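Local coordinates for major capsid protein (Paramecium bursaria Chlorella virus 1, PDB 5TIP) that builds the icosahedral capsid of a large chlorella virus by self-assembling as glycosylated trimers, at residues Leu277-Ile280 and Gly286-Thr289; Cys385-Asp388 and Ala393-Leu396. All blocks are in the same frame, centred on the assembly; numbering follows the deposited sequence.

Contact 1: residues Leu277-Ile280 and Gly286-Thr289; sequences LANI and GAGT. With BGC (beta-D-glucopyranose), chain E; GLA (alpha-D-galactopyranose), chain F.
Ala287 and Gly288, the two central residues of a type II beta turn running from Gly286 to Thr289, meet Asn279 and Ile280 across a short loop. Gly286 opens the turn and touches nothing of 277-280; Gly286 N donates to O3 of an alpha-galactopyranose at 2.7 Å. A weak second bond runs from the same N to O4 of that sugar. The galactose is also hydrogen-bonded to Gly82 O and Ser285 OG. Ala287 turns its methyl toward the other segment, where CB abuts the carbonyl O of Ile280 at 3.2 Å, a close fit with no hydrogen bond behind it. Gly288 supplies the polar link. Its N reaches Asn279 OD1 at 3.0 Å with an N-H...O angle of 174°, and the C=O...N angle of 163° puts the donor almost in line with the amide C=O. Asn279 swings its amide toward Gly288 because CG is anti to the backbone N (chi1 -167°). The other end of this amide is the glycosylation point, ND2 being covalently bonded to C1 of a beta-glucopyranose at 1.5 Å. With OD1 held by Gly288 and ND2 also weakly hydrogen-bonded to Thr390 O, rotation of the amide should be restricted. The glucose lies alongside the turn, its O6 3.3 Å from Gly288 CA. Thr289 closes the turn through two donors on one face of the Gly286 carbonyl: N bonds to Gly286 O at 3.2 Å, and OG1 bonds to it at 2.6 Å. The whole is a host-glycosylated asparagine, centre of an inverse gamma turn, braced by a type II turn within the long loop between strands 257-266 and 312-319 of the second jelly-roll domain of this double jelly-roll capsid protein.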
ATOM      1  N   LEU A 277       9.256  11.715  26.225  1.00 26.50           N
ATOM      2  CA  LEU A 277       9.252  13.076  25.711  1.00 27.73           C
ATOM      3  C   LEU A 277      10.661  13.652  25.757  1.00 30.07           C
ATOM      4  O   LEU A 277      11.417  13.405  26.701  1.00 32.98           O
ATOM      5  CB  LEU A 277       8.298  13.955  26.521  1.00 27.92           C
ATOM      6  CG  LEU A 277       6.856  13.464  26.671  1.00 28.18           C
ATOM      7  CD1 LEU A 277       6.033  14.441  27.498  1.00 29.90           C
ATOM      8  CD2 LEU A 277       6.218  13.242  25.310  1.00 26.62           C
ATOM      9  N   ALA A 278      11.011  14.422  24.729  1.00 30.92           N
ATOM     10  CA  ALA A 278      12.347  14.991  24.624  1.00 29.24           C
ATOM     11  C   ALA A 278      12.274  16.306  23.864  1.00 26.71           C
ATOM     12  O   ALA A 278      11.298  16.592  23.168  1.00 26.94           O
ATOM     13  CB  ALA A 278      13.321  14.028  23.934  1.00 26.62           C
ATOM     14  N   ASN A 279      13.330  17.101  24.004  1.00 25.91           N
ATOM     15  CA  ASN A 279      13.418  18.421  23.376  1.00 26.29           C
ATOM     16  C   ASN A 279      13.945  18.323  21.946  1.00 28.40           C
ATOM     17  O   ASN A 279      14.914  18.976  21.562  1.00 31.46           O
ATOM     18  CB  ASN A 279      14.286  19.333  24.236  1.00 28.35           C
ATOM     19  CG  ASN A 279      14.185  20.803  23.852  1.00 33.74           C
ATOM     20  OD1 ASN A 279      13.472  21.182  22.922  1.00 32.39           O
ATOM     21  ND2 ASN A 279      14.879  21.643  24.617  1.00 41.73           N
ATOM     22  N   ILE A 280      13.304  17.474  21.149  1.00 27.76           N
ATOM     23  CA  ILE A 280      13.557  17.387  19.713  1.00 26.72           C
ATOM     24  C   ILE A 280      12.216  17.582  19.015  1.00 26.88           C
ATOM     25  O   ILE A 280      11.172  17.248  19.595  1.00 27.67           O
ATOM     26  CB  ILE A 280      14.220  16.055  19.329  1.00 31.51           C
ATOM     27  CG1 ILE A 280      13.376  14.872  19.808  1.00 32.19           C
ATOM     28  CG2 ILE A 280      15.633  15.980  19.891  1.00 31.93           C
ATOM     29  CD1 ILE A 280      13.965  13.523  19.459  1.00 31.93           C
ATOM     30  N   GLY A 286       6.411  22.571  22.415  1.00 29.75           N
ATOM     31  CA  GLY A 286       7.297  23.675  22.096  1.00 30.04           C
ATOM     32  C   GLY A 286       8.738  23.280  21.867  1.00 31.48           C
ATOM     33  O   GLY A 286       9.639  24.088  22.118  1.00 31.34           O
ATOM     34  N   ALA A 287       8.982  22.064  21.383  1.00 31.36           N
ATOM     35  CA  ALA A 287      10.345  21.581  21.214  1.00 33.63           C
ATOM     36  C   ALA A 287      11.123  22.456  20.240  1.00 34.55           C
ATOM     37  O   ALA A 287      10.585  22.933  19.238  1.00 36.61           O
ATOM     38  CB  ALA A 287      10.335  20.134  20.722  1.00 31.79           C
ATOM     39  N   GLY A 288      12.405  22.662  20.542  1.00 35.34           N
ATOM     40  CA  GLY A 288      13.265  23.488  19.725  1.00 32.66           C
ATOM     41  C   GLY A 288      13.186  24.974  19.996  1.00 32.59           C
ATOM     42  O   GLY A 288      13.970  25.733  19.411  1.00 32.00           O
ATOM     43  N   THR A 289      12.279  25.419  20.861  1.00 33.53           N
ATOM     44  CA  THR A 289      12.096  26.833  21.167  1.00 33.82           C
ATOM     45  C   THR A 289      12.348  27.085  22.651  1.00 34.90           C
ATOM     46  O   THR A 289      12.656  26.171  23.419  1.00 34.21           O
ATOM     47  CB  THR A 289      10.691  27.303  20.781  1.00 36.18           C
ATOM     48  OG1 THR A 289       9.721  26.635  21.597  1.00 37.80           O
ATOM     49  CG2 THR A 289      10.410  27.005  19.318  1.00 37.32           C
TER
HETATM   50  C2  BGC E   1      15.699  23.732  25.267  1.00 30.69           C
HETATM   51  C3  BGC E   1      16.143  25.128  24.861  1.00 34.29           C
HETATM   52  C4  BGC E   1      16.986  25.030  23.599  1.00 33.82           C
HETATM   53  C5  BGC E   1      16.262  24.249  22.508  1.00 29.50           C
HETATM   54  C6  BGC E   1      17.169  24.081  21.294  1.00 26.94           C
HETATM   55  C1  BGC E   1      15.009  23.004  24.120  1.00 25.85           C
HETATM   56  O2  BGC E   1      14.809  23.825  26.381  1.00 33.50           O
HETATM   57  O3  BGC E   1      16.963  25.673  25.895  1.00 37.89           O
HETATM   58  O4  BGC E   1      17.307  26.343  23.124  1.00 33.60           O
HETATM   59  O5  BGC E   1      15.866  22.959  22.979  1.00 26.57           O
HETATM   60  O6  BGC E   1      16.498  23.309  20.293  1.00 28.87           O
HETATM   61  C1  GLA F   8       2.673  24.168  18.471  1.00 31.22           C
HETATM   62  C2  GLA F   8       4.058  23.795  18.988  1.00 31.25           C
HETATM   63  C3  GLA F   8       4.131  22.308  19.300  1.00 31.60           C
HETATM   64  C4  GLA F   8       2.981  21.901  20.211  1.00 32.44           C
HETATM   65  C5  GLA F   8       1.649  22.374  19.641  1.00 34.49           C
HETATM   66  C6  GLA F   8       0.510  22.042  20.596  1.00 37.58           C
HETATM   67  O2  GLA F   8       5.045  24.125  18.006  1.00 35.26           O
HETATM   68  O3  GLA F   8       5.376  22.013  19.939  1.00 34.37           O
HETATM   69  O4  GLA F   8       3.172  22.469  21.511  1.00 33.77           O
HETATM   70  O5  GLA F   8       1.683  23.783  19.421  1.00 35.04           O
HETATM   71  O6  GLA F   8       0.616  20.676  21.008  1.00 38.12           O

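Contact 2: residues Cys385-Asp388 and Ala393-Leu396; sequences CSID and AAVL. With BGC (beta-D-glucopyranose), chain G; GLA (alpha-D-galactopyranose), chain B.
In the beta-alpha-beta unit formed by strand 376-387, helix 392-395 and strand 402-404, Ile387, the last residue of the first strand, and Asp388 just after it pack against Ala394 and Val395 of the short helix. Ile387 touches with its gamma methyl branch. CG2 lies anti to the backbone N, while CG1 stands beside that N (chi1 -54°), an arrangement that sends CG2 to the helix and leaves CG1 near the ring O5 of a beta-glucopyranose. CG2 sits 3.8 Å from Ala394 CB and 3.4 Å from Ala394 O, a carbonyl that accepts from Asn398 ND2; its approach to Val395 CG2 is looser, 4.3 Å. The backbone carbonyl of Asp388 meets methyls of the helix, its O lying 3.5 Å from Val395 CG2 and 3.9 Å from Ala394 CB. The carboxylate of Asp388 has other partners: OD1 is hydrogen-bonded to Thr390 OG1, and another glucose lies close by. Two sugars border the contact. Asp388 N donates to O6 of the glucose beside Ile387 at 3.0 Å in a nearly straight bond (167°), and that glucose is also hydrogen-bonded to Gly397 O. One residue earlier in the helix than Ala394, Ala393 O accepts from O3 of an alpha-galactopyranose at 2.6 Å, a sugar also hydrogen-bonded to Val140 O of a second subunit. No hydrogen bond joins the two segments directly, so they meet through methyl groups and carbonyl oxygens, whereas Asp388 N and Ala393 O bond glycan hydroxyls, polar partners the segments do not give each other.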
ATOM      1  N   CYS A 385      17.652   5.030  31.563  1.00 30.35           N
ATOM      2  CA  CYS A 385      17.036   6.318  31.247  1.00 32.70           C
ATOM      3  C   CYS A 385      17.904   7.443  31.814  1.00 32.90           C
ATOM      4  O   CYS A 385      17.525   8.175  32.732  1.00 33.49           O
ATOM      5  CB  CYS A 385      15.618   6.370  31.792  1.00 35.77           C
ATOM      6  SG  CYS A 385      14.643   4.899  31.417  1.00 38.79           S
ATOM      7  N   SER A 386      19.097   7.578  31.236  1.00 30.88           N
ATOM      8  CA  SER A 386      20.103   8.497  31.747  1.00 31.04           C
ATOM      9  C   SER A 386      20.346   9.704  30.853  1.00 32.04           C
ATOM     10  O   SER A 386      21.095  10.602  31.252  1.00 33.39           O
ATOM     11  CB  SER A 386      21.432   7.757  31.957  1.00 34.87           C
ATOM     12  OG  SER A 386      21.885   7.178  30.746  1.00 35.37           O
ATOM     13  N   ILE A 387      19.739   9.760  29.671  1.00 31.46           N
ATOM     14  CA  ILE A 387      19.967  10.868  28.749  1.00 32.54           C
ATOM     15  C   ILE A 387      19.153  12.076  29.188  1.00 34.96           C
ATOM     16  O   ILE A 387      17.997  11.946  29.609  1.00 37.20           O
ATOM     17  CB  ILE A 387      19.607  10.466  27.310  1.00 32.11           C
ATOM     18  CG1 ILE A 387      20.350   9.198  26.895  1.00 32.86           C
ATOM     19  CG2 ILE A 387      19.924  11.604  26.352  1.00 33.98           C
ATOM     20  CD1 ILE A 387      19.972   8.736  25.510  1.00 32.24           C
ATOM     21  N   ASP A 388      19.760  13.257  29.102  1.00 35.10           N
ATOM     22  CA  ASP A 388      19.038  14.489  29.387  1.00 34.94           C
ATOM     23  C   ASP A 388      18.038  14.724  28.268  1.00 31.38           C
ATOM     24  O   ASP A 388      18.427  14.953  27.123  1.00 34.09           O
ATOM     25  CB  ASP A 388      20.018  15.658  29.506  1.00 38.82           C
ATOM     26  CG  ASP A 388      19.333  16.989  29.798  1.00 43.90           C
ATOM     27  OD1 ASP A 388      18.087  17.039  29.908  1.00 46.08           O
ATOM     28  OD2 ASP A 388      20.053  18.002  29.917  1.00 45.84           O
ATOM     29  N   ALA A 393      21.288  17.767  21.598  1.00 35.86           N
ATOM     30  CA  ALA A 393      22.568  17.134  21.304  1.00 33.47           C
ATOM     31  C   ALA A 393      22.711  15.798  22.020  1.00 33.97           C
ATOM     32  O   ALA A 393      23.348  14.879  21.493  1.00 36.39           O
ATOM     33  CB  ALA A 393      23.716  18.069  21.683  1.00 32.49           C
ATOM     34  N   ALA A 394      22.128  15.668  23.213  1.00 30.83           N
ATOM     35  CA  ALA A 394      22.192  14.404  23.934  1.00 28.92           C
ATOM     36  C   ALA A 394      21.193  13.385  23.400  1.00 29.31           C
ATOM     37  O   ALA A 394      21.489  12.185  23.385  1.00 30.57           O
ATOM     38  CB  ALA A 394      21.956  14.638  25.427  1.00 25.68           C
ATOM     39  N   VAL A 395      20.018  13.835  22.956  1.00 28.70           N
ATOM     40  CA  VAL A 395      19.004  12.905  22.469  1.00 31.16           C
ATOM     41  C   VAL A 395      19.341  12.414  21.065  1.00 36.27           C
ATOM     42  O   VAL A 395      19.192  11.225  20.759  1.00 37.48           O
ATOM     43  CB  VAL A 395      17.610  13.559  22.525  1.00 27.80           C
ATOM     44  CG1 VAL A 395      16.562  12.633  21.929  1.00 30.08           C
ATOM     45  CG2 VAL A 395      17.243  13.917  23.959  1.00 24.61           C
ATOM     46  N   LEU A 396      19.810  13.307  20.193  1.00 35.70           N
ATOM     47  CA  LEU A 396      20.105  12.943  18.813  1.00 33.26           C
ATOM     48  C   LEU A 396      21.481  12.313  18.630  1.00 33.89           C
ATOM     49  O   LEU A 396      21.859  12.023  17.490  1.00 35.10           O
ATOM     50  CB  LEU A 396      19.989  14.174  17.910  1.00 29.77           C
ATOM     51  CG  LEU A 396      18.612  14.833  17.827  1.00 25.97           C
ATOM     52  CD1 LEU A 396      18.655  16.043  16.907  1.00 27.15           C
ATOM     53  CD2 LEU A 396      17.561  13.835  17.365  1.00 26.46           C
TER
HETATM   54  C2  BGC G   1      25.250  11.794  25.261  1.00 29.37           C
HETATM   55  C3  BGC G   1      26.194  12.362  26.310  1.00 29.72           C
HETATM   56  C4  BGC G   1      25.386  12.867  27.496  1.00 30.55           C
HETATM   57  C5  BGC G   1      24.478  11.767  28.027  1.00 31.49           C
HETATM   58  C6  BGC G   1      23.650  12.266  29.205  1.00 34.03           C
HETATM   59  C1  BGC G   1      24.282  10.782  25.864  1.00 27.78           C
HETATM   60  O2  BGC G   1      26.012  11.168  24.223  1.00 32.99           O
HETATM   61  O3  BGC G   1      26.906  13.464  25.746  1.00 32.39           O
HETATM   62  O4  BGC G   1      26.269  13.310  28.533  1.00 34.09           O
HETATM   63  O5  BGC G   1      23.600  11.322  26.995  1.00 30.38           O
HETATM   64  O6  BGC G   1      22.738  13.272  28.754  1.00 34.38           O
HETATM   65  C1  GLA B   5      28.787  15.100  22.400  1.00 33.18           C
HETATM   66  C2  GLA B   5      27.742  15.714  21.486  1.00 32.84           C
HETATM   67  C3  GLA B   5      26.653  14.679  21.237  1.00 30.75           C
HETATM   68  C4  GLA B   5      27.290  13.459  20.599  1.00 32.40           C
HETATM   69  C5  GLA B   5      28.378  12.899  21.506  1.00 33.42           C
HETATM   70  C6  GLA B   5      29.078  11.699  20.876  1.00 34.29           C
HETATM   71  O2  GLA B   5      27.205  16.862  22.148  1.00 35.74           O
HETATM   72  O3  GLA B   5      25.633  15.181  20.369  1.00 28.85           O
HETATM   73  O4  GLA B   5      27.871  13.857  19.354  1.00 35.01           O
HETATM   74  O5  GLA B   5      29.335  13.921  21.797  1.00 36.53           O
HETATM   75  O6  GLA B   5      29.903  11.042  21.847  1.00 36.67           O

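Contact 1 and contact 2 have their centres 12 Å apart and share one patch of packing. Val395 stands in the middle: its CG1 lies 3.7 Å from Ile280 CD1, while its CG2 meets Ala278 CB at 3.9 Å. Ile280 also reaches past it, with CG2 3.8 Å from Leu396 CG. A polar link runs through the chain between 385-388 and 393-396, where Ala389 is backbone hydrogen-bonded to Asn279. Both contacts hold residues of glycan pockets, contact 1 including the glycosylated asparagine itself. Their apolar sides therefore pack together, while each offers backbone groups to sugars.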